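Local coordinates for monomethylamine corrinoid protein 1 (Methanosarcina barkeri, PDB 3EZX), which carries methyl groups on a bound corrinoid from MtmB to MtbA in the pathway of methanogenesis from methylamine, at residues 92-97 and 145-150; 141-146 and 172-177; 11-16 and 48-53; 24-29 and 75-80. One frame throughout, in Å; residues are numbered along the deposited sequence.

The four contacts fall into two pairs, one in each domain. Contacts 3 and 4 lie in the N-terminal helical domain, with centres about 18 Å apart. Their segments alternate along the chain (11-16, 24-29, 48-53, 75-80), so they interlock four helices, and Ala12 of one packs on Leu24 of the other. Contacts 1 and 2 follow in the corrinoid-binding domain, with centres about 10 Å apart; they share Glu145 and Lys146, where the 141-146 loop runs into strand 147-152. Contacts 1 and 3 lie about 33 Å apart between centres, yet Val150 touches the corrinoid and the Val50 side chain comes within about 5 Å of it, consistent with both domains enclosing the cofactor.

Contact 1: residues 92-97 and 145-150; sequences AGLAIT and EKVLLV
Leu94 and Ile96 exchange four backbone hydrogen bonds with Lys146, Leu148 and Val150. The ladder opens with Leu94 N to Lys146 O at 2.9 Å. The next two rungs are straighter: Leu148 N meets Leu94 O, and Ile96 N meets Leu148 O with an N-H...O angle of 167°. The last, from Val150 N to Ile96 O, is 3.0 Å long. CA-H...O contacts fill the gaps, such as Thr97 CA to Val150 O at 3.3 Å. This is parallel pairing, with the strand segments 23° apart and residues matched one to one from Leu94-Val147 to Thr97-Val150. The two strands are the inner pair of the four-stranded parallel sheet in the Rossmann-like B12-binding domain; 122-125 flanks one and 179-183 the other. Apolar contacts divide between the sheet's two faces. On the face of Leu94, Ile96, Val147 and Leu149, the Ile96 chain is extended (chi2 174°), which carries CD1 to 3.8 Å from Val147 CG1 and equally near Leu149 CD2. On the other face, Thr97 CG2 lies alongside Val150, 3.6 Å from its CB. Here helix 107-118 covers Ala95 and Val150 through Leu116, while Val150 also touches the bound corrinoid. Gly93, next to Leu94, has backbone angles that call for glycine.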
loop_
_atom_site.group_PDB
_atom_site.type_symbol
_atom_site.label_atom_id
_atom_site.label_comp_id
_atom_site.label_asym_id
_atom_site.label_seq_id
_atom_site.Cartn_x
_atom_site.Cartn_y
_atom_site.Cartn_z
ATOM N N ALA A 92 2.580 3.139 18.674
ATOM C CA ALA A 92 1.420 4.021 18.602
ATOM C C ALA A 92 0.135 3.230 18.412
ATOM O O ALA A 92 -0.939 3.811 18.259
ATOM C CB ALA A 92 1.589 5.014 17.461
ATOM N N GLY A 93 0.248 1.904 18.418
ATOM C CA GLY A 93 -0.928 1.071 18.251
ATOM C C GLY A 93 -0.714 -0.149 17.377
ATOM O O GLY A 93 0.397 -0.417 16.914
ATOM N N LEU A 94 -1.794 -0.892 17.155
ATOM C CA LEU A 94 -1.755 -2.096 16.338
ATOM C C LEU A 94 -2.456 -1.869 15.007
ATOM O O LEU A 94 -3.619 -1.466 14.970
ATOM C CB LEU A 94 -2.446 -3.251 17.060
ATOM C CG LEU A 94 -2.553 -4.541 16.236
ATOM C CD1 LEU A 94 -1.186 -5.205 16.180
ATOM C CD2 LEU A 94 -3.579 -5.474 16.858
ATOM N N ALA A 95 -1.749 -2.133 13.916
ATOM C CA ALA A 95 -2.330 -1.963 12.598
ATOM C C ALA A 95 -2.586 -3.323 11.968
ATOM O O ALA A 95 -1.691 -4.160 11.878
ATOM C CB ALA A 95 -1.398 -1.152 11.717
ATOM N N ILE A 96 -3.826 -3.540 11.555
ATOM C CA ILE A 96 -4.235 -4.776 10.903
ATOM C C ILE A 96 -4.400 -4.416 9.430
ATOM O O ILE A 96 -5.375 -3.749 9.057
ATOM C CB ILE A 96 -5.583 -5.286 11.482
ATOM C CG1 ILE A 96 -5.443 -5.547 12.999
ATOM C CG2 ILE A 96 -6.016 -6.541 10.738
ATOM C CD1 ILE A 96 -6.763 -5.906 13.668
ATOM N N THR A 97 -3.438 -4.838 8.611
ATOM C CA THR A 97 -3.432 -4.534 7.183
ATOM C C THR A 97 -3.953 -5.634 6.271
ATOM O O THR A 97 -3.688 -6.818 6.491
ATOM C CB THR A 97 -1.997 -4.167 6.704
ATOM O OG1 THR A 97 -1.059 -5.167 7.143
ATOM C CG2 THR A 97 -1.571 -2.797 7.248
ATOM N N GLU A 145 -8.322 -2.501 22.624
ATOM C CA GLU A 145 -6.996 -1.914 22.520
ATOM C C GLU A 145 -6.884 -0.919 21.370
ATOM O O GLU A 145 -7.860 -0.642 20.678
ATOM C CB GLU A 145 -5.934 -3.014 22.398
ATOM C CG GLU A 145 -6.159 -4.014 21.285
ATOM C CD GLU A 145 -5.279 -5.246 21.431
ATOM O OE1 GLU A 145 -5.478 -6.012 22.397
ATOM O OE2 GLU A 145 -4.384 -5.446 20.584
ATOM N N LYS A 146 -5.690 -0.365 21.186
ATOM C CA LYS A 146 -5.452 0.611 20.132
ATOM C C LYS A 146 -5.366 -0.123 18.799
ATOM O O LYS A 146 -4.351 -0.755 18.499
ATOM C CB LYS A 146 -4.147 1.353 20.407
ATOM C CG LYS A 146 -4.125 2.784 19.906
ATOM C CD LYS A 146 -5.146 3.638 20.639
ATOM C CE LYS A 146 -5.001 5.107 20.270
ATOM N NZ LYS A 146 -5.998 5.963 20.969
ATOM N N VAL A 147 -6.420 -0.040 17.994
ATOM C CA VAL A 147 -6.436 -0.746 16.714
ATOM C C VAL A 147 -6.789 0.110 15.502
ATOM O O VAL A 147 -7.733 0.898 15.533
ATOM C CB VAL A 147 -7.412 -1.948 16.775
ATOM C CG1 VAL A 147 -7.521 -2.618 15.417
ATOM C CG2 VAL A 147 -6.926 -2.958 17.810
ATOM N N LEU A 148 -6.001 -0.062 14.441
ATOM C CA LEU A 148 -6.187 0.651 13.177
ATOM C C LEU A 148 -6.361 -0.352 12.045
ATOM O O LEU A 148 -5.504 -1.211 11.830
ATOM C CB LEU A 148 -4.974 1.537 12.866
ATOM C CG LEU A 148 -4.913 2.173 11.470
ATOM C CD1 LEU A 148 -6.124 3.074 11.236
ATOM C CD2 LEU A 148 -3.621 2.971 11.340
ATOM N N LEU A 149 -7.472 -0.248 11.327
ATOM C CA LEU A 149 -7.731 -1.145 10.214
ATOM C C LEU A 149 -7.301 -0.469 8.919
ATOM O O LEU A 149 -7.949 0.472 8.461
ATOM C CB LEU A 149 -9.217 -1.505 10.150
ATOM C CG LEU A 149 -9.775 -2.205 11.395
ATOM C CD1 LEU A 149 -11.251 -2.534 11.188
ATOM C CD2 LEU A 149 -8.973 -3.474 11.678
ATOM N N VAL A 150 -6.203 -0.955 8.342
ATOM C CA VAL A 150 -5.663 -0.417 7.095
ATOM C C VAL A 150 -6.044 -1.331 5.921
ATOM O O VAL A 150 -5.503 -2.431 5.780
ATOM C CB VAL A 150 -4.117 -0.316 7.162
ATOM C CG1 VAL A 150 -3.597 0.494 5.993
ATOM C CG2 VAL A 150 -3.685 0.300 8.481
#

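Contact 2: residues 141-146 and 172-177; sequences KHKGEK and EKLRDS
Lys143 sets out with CG opposite its backbone N (chi1 -173°) and stays extended to NZ, while Leu174, with CG likewise turned away from its own N (chi1 -156°), brings CD1 up against that chain. The two side chains therefore cross at a slant, with one methyl meeting a whole run of methylenes: Leu174 CD1 is 3.9 Å from Lys143 CB and 3.6 Å from Lys143 CE. The ammonium group overshoots the leucine and ends 3.7 Å from Lys173 O. Leu174 is buried; Ala139 and Ala140 of helix 132-141 also touch it, and the solvent-exposed Lys143 lies across it. Both segments are loops that lead from a helix into a neighbouring strand of the parallel sheet, 141-146 into 147-152 and 172-177 into 179-183, as is usual in a Rossmann-like fold. The first forms a type II beta turn from His142 to Glu145, with Gly144 taking the positive phi (100°) of the third position. Across that turn His142 ND1 makes a weak hydrogen bond, 2.8 Å long, to Glu145 OE2. Farther toward the strands the backbones are linked through solvent. Two waters lie within bonding distance of both Glu145 O and Ser177 O and bridge these carbonyl oxygens, which are 3.9 Å apart; water 2 lies 3.0 Å from Glu145 O and 2.9 Å from Ser177 O. Within the second loop, Ser177 OG is hydrogen-bonded to Leu174 O, though the modelled separation is short and its exact length doubtful.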
loop_
_atom_site.group_PDB
_atom_site.type_symbol
_atom_site.label_atom_id
_atom_site.label_comp_id
_atom_site.label_asym_id
_atom_site.label_seq_id
_atom_site.Cartn_x
_atom_site.Cartn_y
_atom_site.Cartn_z
ATOM N N LYS A 141 -10.606 -10.030 18.242
ATOM C CA LYS A 141 -9.570 -10.577 19.114
ATOM C C LYS A 141 -8.808 -9.452 19.800
ATOM O O LYS A 141 -8.211 -9.651 20.856
ATOM C CB LYS A 141 -8.576 -11.423 18.306
ATOM C CG LYS A 141 -9.195 -12.557 17.499
ATOM C CD LYS A 141 -8.154 -13.224 16.606
ATOM C CE LYS A 141 -8.792 -14.220 15.646
ATOM N NZ LYS A 141 -7.810 -14.761 14.661
ATOM N N HIS A 142 -8.829 -8.270 19.192
ATOM C CA HIS A 142 -8.122 -7.115 19.737
ATOM C C HIS A 142 -9.066 -6.008 20.197
ATOM O O HIS A 142 -8.692 -4.836 20.232
ATOM C CB HIS A 142 -7.152 -6.566 18.685
ATOM C CG HIS A 142 -6.031 -7.501 18.350
ATOM N ND1 HIS A 142 -5.003 -7.772 19.225
ATOM C CD2 HIS A 142 -5.787 -8.241 17.243
ATOM C CE1 HIS A 142 -4.172 -8.638 18.671
ATOM N NE2 HIS A 142 -4.626 -8.939 17.469
ATOM N N LYS A 143 -10.288 -6.379 20.557
ATOM C CA LYS A 143 -11.267 -5.400 21.006
ATOM C C LYS A 143 -10.817 -4.722 22.293
ATOM O O LYS A 143 -10.356 -5.380 23.228
ATOM C CB LYS A 143 -12.626 -6.068 21.230
ATOM C CG LYS A 143 -13.755 -5.094 21.547
ATOM C CD LYS A 143 -15.079 -5.832 21.689
ATOM C CE LYS A 143 -16.251 -4.869 21.776
ATOM N NZ LYS A 143 -17.552 -5.590 21.844
ATOM N N GLY A 144 -10.952 -3.399 22.329
ATOM C CA GLY A 144 -10.575 -2.652 23.514
ATOM C C GLY A 144 -9.218 -1.983 23.457
ATOM O O GLY A 144 -8.979 -1.005 24.164
ATOM N N GLU A 145 -8.322 -2.501 22.624
ATOM C CA GLU A 145 -6.996 -1.914 22.520
ATOM C C GLU A 145 -6.884 -0.919 21.370
ATOM O O GLU A 145 -7.860 -0.642 20.678
ATOM C CB GLU A 145 -5.934 -3.014 22.398
ATOM C CG GLU A 145 -6.159 -4.014 21.285
ATOM C CD GLU A 145 -5.279 -5.246 21.431
ATOM O OE1 GLU A 145 -5.478 -6.012 22.397
ATOM O OE2 GLU A 145 -4.384 -5.446 20.584
ATOM N N LYS A 146 -5.690 -0.365 21.186
ATOM C CA LYS A 146 -5.452 0.611 20.132
ATOM C C LYS A 146 -5.366 -0.123 18.799
ATOM O O LYS A 146 -4.351 -0.755 18.499
ATOM C CB LYS A 146 -4.147 1.353 20.407
ATOM C CG LYS A 146 -4.125 2.784 19.906
ATOM C CD LYS A 146 -5.146 3.638 20.639
ATOM C CE LYS A 146 -5.001 5.107 20.270
ATOM N NZ LYS A 146 -5.998 5.963 20.969
ATOM N N GLU A 172 -21.637 -5.773 14.616
ATOM C CA GLU A 172 -20.942 -6.452 15.697
ATOM C C GLU A 172 -20.485 -5.439 16.729
ATOM O O GLU A 172 -19.593 -5.715 17.530
ATOM C CB GLU A 172 -19.738 -7.218 15.149
ATOM C CG GLU A 172 -20.108 -8.327 14.177
ATOM C CD GLU A 172 -20.890 -9.446 14.839
ATOM O OE1 GLU A 172 -20.331 -10.105 15.741
ATOM O OE2 GLU A 172 -22.062 -9.663 14.458
ATOM N N LYS A 173 -21.107 -4.264 16.696
ATOM C CA LYS A 173 -20.791 -3.184 17.625
ATOM C C LYS A 173 -19.324 -3.264 18.031
ATOM O O LYS A 173 -18.992 -3.453 19.200
ATOM C CB LYS A 173 -21.701 -3.280 18.857
ATOM C CG LYS A 173 -23.187 -3.339 18.505
ATOM C CD LYS A 173 -24.080 -3.260 19.735
ATOM C CE LYS A 173 -25.554 -3.275 19.343
ATOM N NZ LYS A 173 -26.457 -3.050 20.509
ATOM N N LEU A 174 -18.452 -3.118 17.037
ATOM C CA LEU A 174 -17.010 -3.192 17.234
ATOM C C LEU A 174 -16.356 -1.926 16.674
ATOM O O LEU A 174 -15.223 -1.580 17.018
ATOM C CB LEU A 174 -16.479 -4.426 16.501
ATOM C CG LEU A 174 -15.174 -5.067 16.962
ATOM C CD1 LEU A 174 -15.311 -5.519 18.400
ATOM C CD2 LEU A 174 -14.849 -6.255 16.068
ATOM N N ARG A 175 -17.103 -1.245 15.811
ATOM C CA ARG A 175 -16.673 -0.019 15.146
ATOM C C ARG A 175 -15.961 1.021 16.008
ATOM O O ARG A 175 -14.737 1.114 16.007
ATOM C CB ARG A 175 -17.880 0.643 14.477
ATOM C CG ARG A 175 -17.566 1.950 13.769
ATOM C CD ARG A 175 -16.670 1.725 12.566
ATOM N NE ARG A 175 -16.368 2.976 11.880
ATOM C CZ ARG A 175 -15.496 3.880 12.314
ATOM N NH1 ARG A 175 -14.820 3.681 13.440
ATOM N NH2 ARG A 175 -15.309 4.992 11.621
ATOM N N ASP A 176 -16.749 1.806 16.731
ATOM C CA ASP A 176 -16.244 2.880 17.578
ATOM C C ASP A 176 -14.992 2.588 18.406
ATOM O O ASP A 176 -14.349 3.514 18.901
ATOM C CB ASP A 176 -17.373 3.370 18.487
ATOM C CG ASP A 176 -18.637 3.702 17.708
ATOM O OD1 ASP A 176 -18.542 4.432 16.696
ATOM O OD2 ASP A 176 -19.723 3.234 18.107
ATOM N N SER A 177 -14.638 1.317 18.557
ATOM C CA SER A 177 -13.447 0.959 19.324
ATOM C C SER A 177 -12.197 0.901 18.442
ATOM O O SER A 177 -11.080 0.787 18.950
ATOM C CB SER A 177 -13.646 -0.386 20.037
ATOM O OG SER A 177 -13.791 -1.452 19.114
HETATM O O HOH W 1 -9.806 -1.810 19.576
HETATM O O HOH W 2 -9.680 1.597 21.376
#

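Contact 3: residues 11-16 and 48-53; sequences DAIVNQ and KIVGDK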
loop_
_atom_site.group_PDB
_atom_site.type_symbol
_atom_site.label_atom_id
_atom_site.label_comp_id
_atom_site.label_asym_id
_atom_site.label_seq_id
_atom_site.Cartn_x
_atom_site.Cartn_y
_atom_site.Cartn_z
ATOM N N ASP A 11 12.305 4.066 -16.112
ATOM C CA ASP A 11 12.326 3.301 -17.358
ATOM C C ASP A 11 12.388 1.791 -17.170
ATOM O O ASP A 11 11.854 1.040 -17.987
ATOM C CB ASP A 11 13.493 3.747 -18.249
ATOM C CG ASP A 11 13.393 5.207 -18.664
ATOM O OD1 ASP A 11 12.257 5.698 -18.842
ATOM O OD2 ASP A 11 14.449 5.860 -18.826
ATOM N N ALA A 12 13.042 1.340 -16.105
ATOM C CA ALA A 12 13.149 -0.092 -15.851
ATOM C C ALA A 12 11.758 -0.694 -15.688
ATOM O O ALA A 12 11.513 -1.836 -16.088
ATOM C CB ALA A 12 13.979 -0.342 -14.607
ATOM N N ILE A 13 10.852 0.081 -15.097
ATOM C CA ILE A 13 9.478 -0.359 -14.894
ATOM C C ILE A 13 8.723 -0.273 -16.224
ATOM O O ILE A 13 8.063 -1.227 -16.642
ATOM C CB ILE A 13 8.761 0.521 -13.846
ATOM C CG1 ILE A 13 9.476 0.417 -12.500
ATOM C CG2 ILE A 13 7.315 0.080 -13.689
ATOM C CD1 ILE A 13 9.473 -0.978 -11.911
ATOM N N VAL A 14 8.840 0.871 -16.891
ATOM C CA VAL A 14 8.174 1.081 -18.170
ATOM C C VAL A 14 8.571 0.025 -19.197
ATOM O O VAL A 14 7.738 -0.420 -19.984
ATOM C CB VAL A 14 8.496 2.480 -18.756
ATOM C CG1 VAL A 14 7.739 2.677 -20.058
ATOM C CG2 VAL A 14 8.123 3.577 -17.758
ATOM N N ASN A 15 9.834 -0.387 -19.187
ATOM C CA ASN A 15 10.306 -1.383 -20.150
ATOM C C ASN A 15 10.393 -2.819 -19.628
ATOM O O ASN A 15 11.188 -3.616 -20.125
ATOM C CB ASN A 15 11.665 -0.961 -20.707
ATOM C CG ASN A 15 11.630 0.416 -21.326
ATOM O OD1 ASN A 15 10.694 0.756 -22.055
ATOM N ND2 ASN A 15 12.650 1.219 -21.048
ATOM N N GLN A 16 9.573 -3.141 -18.635
ATOM C CA GLN A 16 9.536 -4.481 -18.050
ATOM C C GLN A 16 10.902 -5.119 -17.826
ATOM O O GLN A 16 11.110 -6.280 -18.171
ATOM C CB GLN A 16 8.690 -5.419 -18.922
ATOM C CG GLN A 16 7.229 -5.013 -19.057
ATOM C CD GLN A 16 7.044 -3.754 -19.874
ATOM O OE1 GLN A 16 7.489 -3.676 -21.020
ATOM N NE2 GLN A 16 6.380 -2.761 -19.293
ATOM N N LYS A 48 3.216 4.672 -12.990
ATOM C CA LYS A 48 2.138 5.542 -13.439
ATOM C C LYS A 48 2.097 5.568 -14.965
ATOM O O LYS A 48 1.034 5.427 -15.561
ATOM C CB LYS A 48 2.339 6.960 -12.908
ATOM C CG LYS A 48 1.251 7.931 -13.336
ATOM C CD LYS A 48 1.512 9.334 -12.813
ATOM C CE LYS A 48 0.402 10.292 -13.230
ATOM N NZ LYS A 48 0.650 11.677 -12.734
ATOM N N ILE A 49 3.257 5.747 -15.593
ATOM C CA ILE A 49 3.331 5.772 -17.052
ATOM C C ILE A 49 2.833 4.453 -17.637
ATOM O O ILE A 49 2.087 4.441 -18.619
ATOM C CB ILE A 49 4.776 6.019 -17.538
ATOM C CG1 ILE A 49 5.206 7.441 -17.174
ATOM C CG2 ILE A 49 4.877 5.766 -19.038
ATOM C CD1 ILE A 49 6.650 7.766 -17.518
ATOM N N VAL A 50 3.248 3.347 -17.025
ATOM C CA VAL A 50 2.846 2.016 -17.468
ATOM C C VAL A 50 1.345 1.851 -17.280
ATOM O O VAL A 50 0.694 1.096 -18.004
ATOM C CB VAL A 50 3.587 0.911 -16.670
ATOM C CG1 VAL A 50 3.076 -0.469 -17.073
ATOM C CG2 VAL A 50 5.086 1.006 -16.925
ATOM N N GLY A 51 0.804 2.557 -16.294
ATOM C CA GLY A 51 -0.623 2.495 -16.044
ATOM C C GLY A 51 -1.377 3.196 -17.161
ATOM O O GLY A 51 -2.381 2.682 -17.659
ATOM N N ASP A 52 -0.889 4.370 -17.560
ATOM C CA ASP A 52 -1.514 5.139 -18.633
ATOM C C ASP A 52 -1.418 4.376 -19.954
ATOM O O ASP A 52 -2.412 4.234 -20.670
ATOM C CB ASP A 52 -0.848 6.514 -18.778
ATOM C CG ASP A 52 -0.886 7.327 -17.488
ATOM O OD1 ASP A 52 -1.924 7.300 -16.792
ATOM O OD2 ASP A 52 0.119 8.005 -17.174
ATOM N N LYS A 53 -0.222 3.886 -20.275
ATOM C CA LYS A 53 -0.017 3.122 -21.503
ATOM C C LYS A 53 -1.050 1.997 -21.641
ATOM O O LYS A 53 -1.588 1.762 -22.718
ATOM C CB LYS A 53 1.389 2.513 -21.524
ATOM C CG LYS A 53 2.454 3.360 -22.206
ATOM C CD LYS A 53 3.776 2.603 -22.263
ATOM C CE LYS A 53 4.731 3.183 -23.291
ATOM N NZ LYS A 53 5.060 4.606 -23.011
#
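Val14 meets Val50 and Ile49 along most of its length, and its atoms can be followed outward in turn. Its CB already lies 4.1 Å from Val50 CG2, a methyl that also rests against the Val14 backbone at CA. With CG1 opposite the backbone N (chi1 -178°), the other branch, CG2, is placed beside that N and heads for helix 35-55. There Val14 CG2 stands 4.1 Å from Ile49 CG2, and just as far from Val50 CG2, so it straddles two successive residues of the facing helix. The two valine side chains pass one another head to tail, whereas Val14 and Ile49 meet at a slant. Val14 CG1 is in looser touch, 4.3 Å from Ile49 CG2, with Lys53 NZ about as far away at 4.4 Å. Val50 CG2 completes the small cluster by approaching Ile13 CG2 to 4.0 Å, those two side chains crossing nearly at a right angle. The four side chains of Ile13, Val14, Ile49 and Val50 meet through methyl groups, where helix 3-14 ends. Gln16, at positive phi (42°), is the C-prime residue of a Schellman motif, its N bonded to Ile13 O at 3.1 Å. Its NE2 folds back in a weak bond to Val14 O and also pairs with Ser67 OG, which bonds Ile13 O as well. Ser67 and Ile64 of helix 61-82 touch Val50, helix 20-30 lies against Ala12 and Ile13 through Thr21, and Leu43 and Met47, farther back on helix 35-55, cover Ile13; the C-terminal end of helix 3-14 is thus held among all three other helices of the N-terminal domain.

Contact 4: residues 24-29 and 75-80; sequences LCKEAL and MEVLTP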
loop_
_atom_site.group_PDB
_atom_site.type_symbol
_atom_site.label_atom_id
_atom_site.label_comp_id
_atom_site.label_asym_id
_atom_site.label_seq_id
_atom_site.Cartn_x
_atom_site.Cartn_y
_atom_site.Cartn_z
ATOM N N LEU A 24 19.513 -1.461 -10.050
ATOM C CA LEU A 24 19.439 -0.008 -10.036
ATOM C C LEU A 24 19.044 0.514 -8.662
ATOM O O LEU A 24 19.498 1.569 -8.228
ATOM C CB LEU A 24 18.432 0.462 -11.079
ATOM C CG LEU A 24 18.796 0.105 -12.525
ATOM C CD1 LEU A 24 17.647 0.449 -13.465
ATOM C CD2 LEU A 24 20.044 0.859 -12.913
ATOM N N CYS A 25 18.193 -0.232 -7.974
ATOM C CA CYS A 25 17.766 0.165 -6.646
ATOM C C CYS A 25 18.984 0.165 -5.741
ATOM O O CYS A 25 19.111 1.001 -4.849
ATOM C CB CYS A 25 16.716 -0.806 -6.112
ATOM S SG CYS A 25 15.044 -0.450 -6.653
ATOM N N LYS A 26 19.886 -0.778 -5.982
ATOM C CA LYS A 26 21.102 -0.869 -5.191
ATOM C C LYS A 26 22.050 0.251 -5.603
ATOM O O LYS A 26 22.700 0.864 -4.754
ATOM C CB LYS A 26 21.778 -2.225 -5.396
ATOM C CG LYS A 26 20.986 -3.404 -4.861
ATOM C CD LYS A 26 21.682 -4.723 -5.162
ATOM C CE LYS A 26 20.860 -5.899 -4.660
ATOM N NZ LYS A 26 21.499 -7.207 -4.968
ATOM N N GLU A 27 22.121 0.515 -6.906
ATOM C CA GLU A 27 22.989 1.565 -7.430
ATOM C C GLU A 27 22.613 2.912 -6.843
ATOM O O GLU A 27 23.469 3.659 -6.369
ATOM C CB GLU A 27 22.885 1.651 -8.955
ATOM C CG GLU A 27 23.761 2.741 -9.568
ATOM C CD GLU A 27 23.537 2.917 -11.058
ATOM O OE1 GLU A 27 23.561 1.909 -11.795
ATOM O OE2 GLU A 27 23.344 4.069 -11.495
ATOM N N ALA A 28 21.325 3.220 -6.886
ATOM C CA ALA A 28 20.832 4.481 -6.369
ATOM C C ALA A 28 21.024 4.513 -4.867
ATOM O O ALA A 28 21.474 5.514 -4.305
ATOM C CB ALA A 28 19.359 4.638 -6.710
ATOM N N LEU A 29 20.679 3.402 -4.225
ATOM C CA LEU A 29 20.790 3.267 -2.778
ATOM C C LEU A 29 22.232 3.524 -2.329
ATOM O O LEU A 29 22.484 4.310 -1.414
ATOM C CB LEU A 29 20.354 1.863 -2.374
ATOM C CG LEU A 29 19.819 1.585 -0.973
ATOM C CD1 LEU A 29 18.528 2.362 -0.722
ATOM C CD2 LEU A 29 19.565 0.089 -0.850
ATOM N N MET A 75 11.115 -3.862 -4.389
ATOM C CA MET A 75 10.675 -3.737 -3.006
ATOM C C MET A 75 11.424 -4.661 -2.056
ATOM O O MET A 75 11.583 -4.349 -0.877
ATOM C CB MET A 75 9.172 -3.986 -2.925
ATOM C CG MET A 75 8.344 -2.873 -3.547
ATOM S SD MET A 75 8.329 -1.388 -2.524
ATOM C CE MET A 75 9.882 -0.682 -2.937
ATOM N N GLU A 76 11.892 -5.793 -2.571
ATOM C CA GLU A 76 12.637 -6.732 -1.750
ATOM C C GLU A 76 13.970 -6.103 -1.346
ATOM O O GLU A 76 14.537 -6.431 -0.303
ATOM C CB GLU A 76 12.885 -8.035 -2.515
ATOM C CG GLU A 76 11.619 -8.734 -2.963
ATOM C CD GLU A 76 11.892 -10.113 -3.522
ATOM O OE1 GLU A 76 12.836 -10.251 -4.332
ATOM O OE2 GLU A 76 11.162 -11.059 -3.158
ATOM N N VAL A 77 14.463 -5.185 -2.170
ATOM C CA VAL A 77 15.719 -4.520 -1.872
ATOM C C VAL A 77 15.522 -3.272 -1.016
ATOM O O VAL A 77 16.378 -2.937 -0.205
ATOM C CB VAL A 77 16.463 -4.119 -3.160
ATOM C CG1 VAL A 77 17.766 -3.425 -2.812
ATOM C CG2 VAL A 77 16.742 -5.351 -4.009
ATOM N N LEU A 78 14.391 -2.593 -1.187
ATOM C CA LEU A 78 14.114 -1.372 -0.431
ATOM C C LEU A 78 13.392 -1.582 0.906
ATOM O O LEU A 78 13.623 -0.831 1.854
ATOM C CB LEU A 78 13.307 -0.391 -1.293
ATOM C CG LEU A 78 13.868 -0.025 -2.673
ATOM C CD1 LEU A 78 12.891 0.887 -3.376
ATOM C CD2 LEU A 78 15.221 0.649 -2.545
ATOM N N THR A 79 12.519 -2.585 0.986
ATOM C CA THR A 79 11.778 -2.847 2.224
ATOM C C THR A 79 12.698 -2.880 3.442
ATOM O O THR A 79 12.470 -2.167 4.420
ATOM C CB THR A 79 10.996 -4.179 2.155
ATOM O OG1 THR A 79 9.869 -4.029 1.283
ATOM C CG2 THR A 79 10.510 -4.588 3.536
ATOM N N PRO A 80 13.744 -3.716 3.404
ATOM C CA PRO A 80 14.644 -3.761 4.555
ATOM C C PRO A 80 15.251 -2.387 4.835
ATOM O O PRO A 80 15.449 -2.005 5.987
ATOM C CB PRO A 80 15.683 -4.805 4.141
ATOM C CG PRO A 80 15.658 -4.753 2.647
ATOM C CD PRO A 80 14.191 -4.647 2.356
#
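Leu78 and Cys25 form the buried half of this contact. Leu78 CD2 is placed between two partners on helix 20-30, 4.1 Å from Cys25 CB and at the same distance from Leu29 CD1. Cys25 SG lies beside the other methyl, 4.1 Å from Leu78 CD1. Ile38 and Ile39 of helix 35-55 also pack on Leu78, so this side is enclosed by three helices. Cutting Leu78 back to an alanine would remove both methyls, and is likely to leave Cys25 SG and Leu29 CD1 without their partner and open a gap toward Ile38 and Ile39. The outer half, around Val77 and Lys26, is the solvent side: Lys26 is exposed and Val77 only partly buried. Val77, with CG1 opposite its backbone N (chi1 180°), offers that methyl to Lys26 CG at 3.8 Å, where the two side chains lie nearly perpendicular. Leu29 CD2 adds a marginal touch, 4.4 Å from Val77 CG1. Beyond CG the exposed lysine chain is extended. All contacts are between side chains, as suits helix segments whose axes come no nearer than 9.7 Å. The two helix segments run in roughly the same direction, 34° apart, as the second and fourth helices of the four-helix bundle that forms the N-terminal domain of B12-binding proteins of this family.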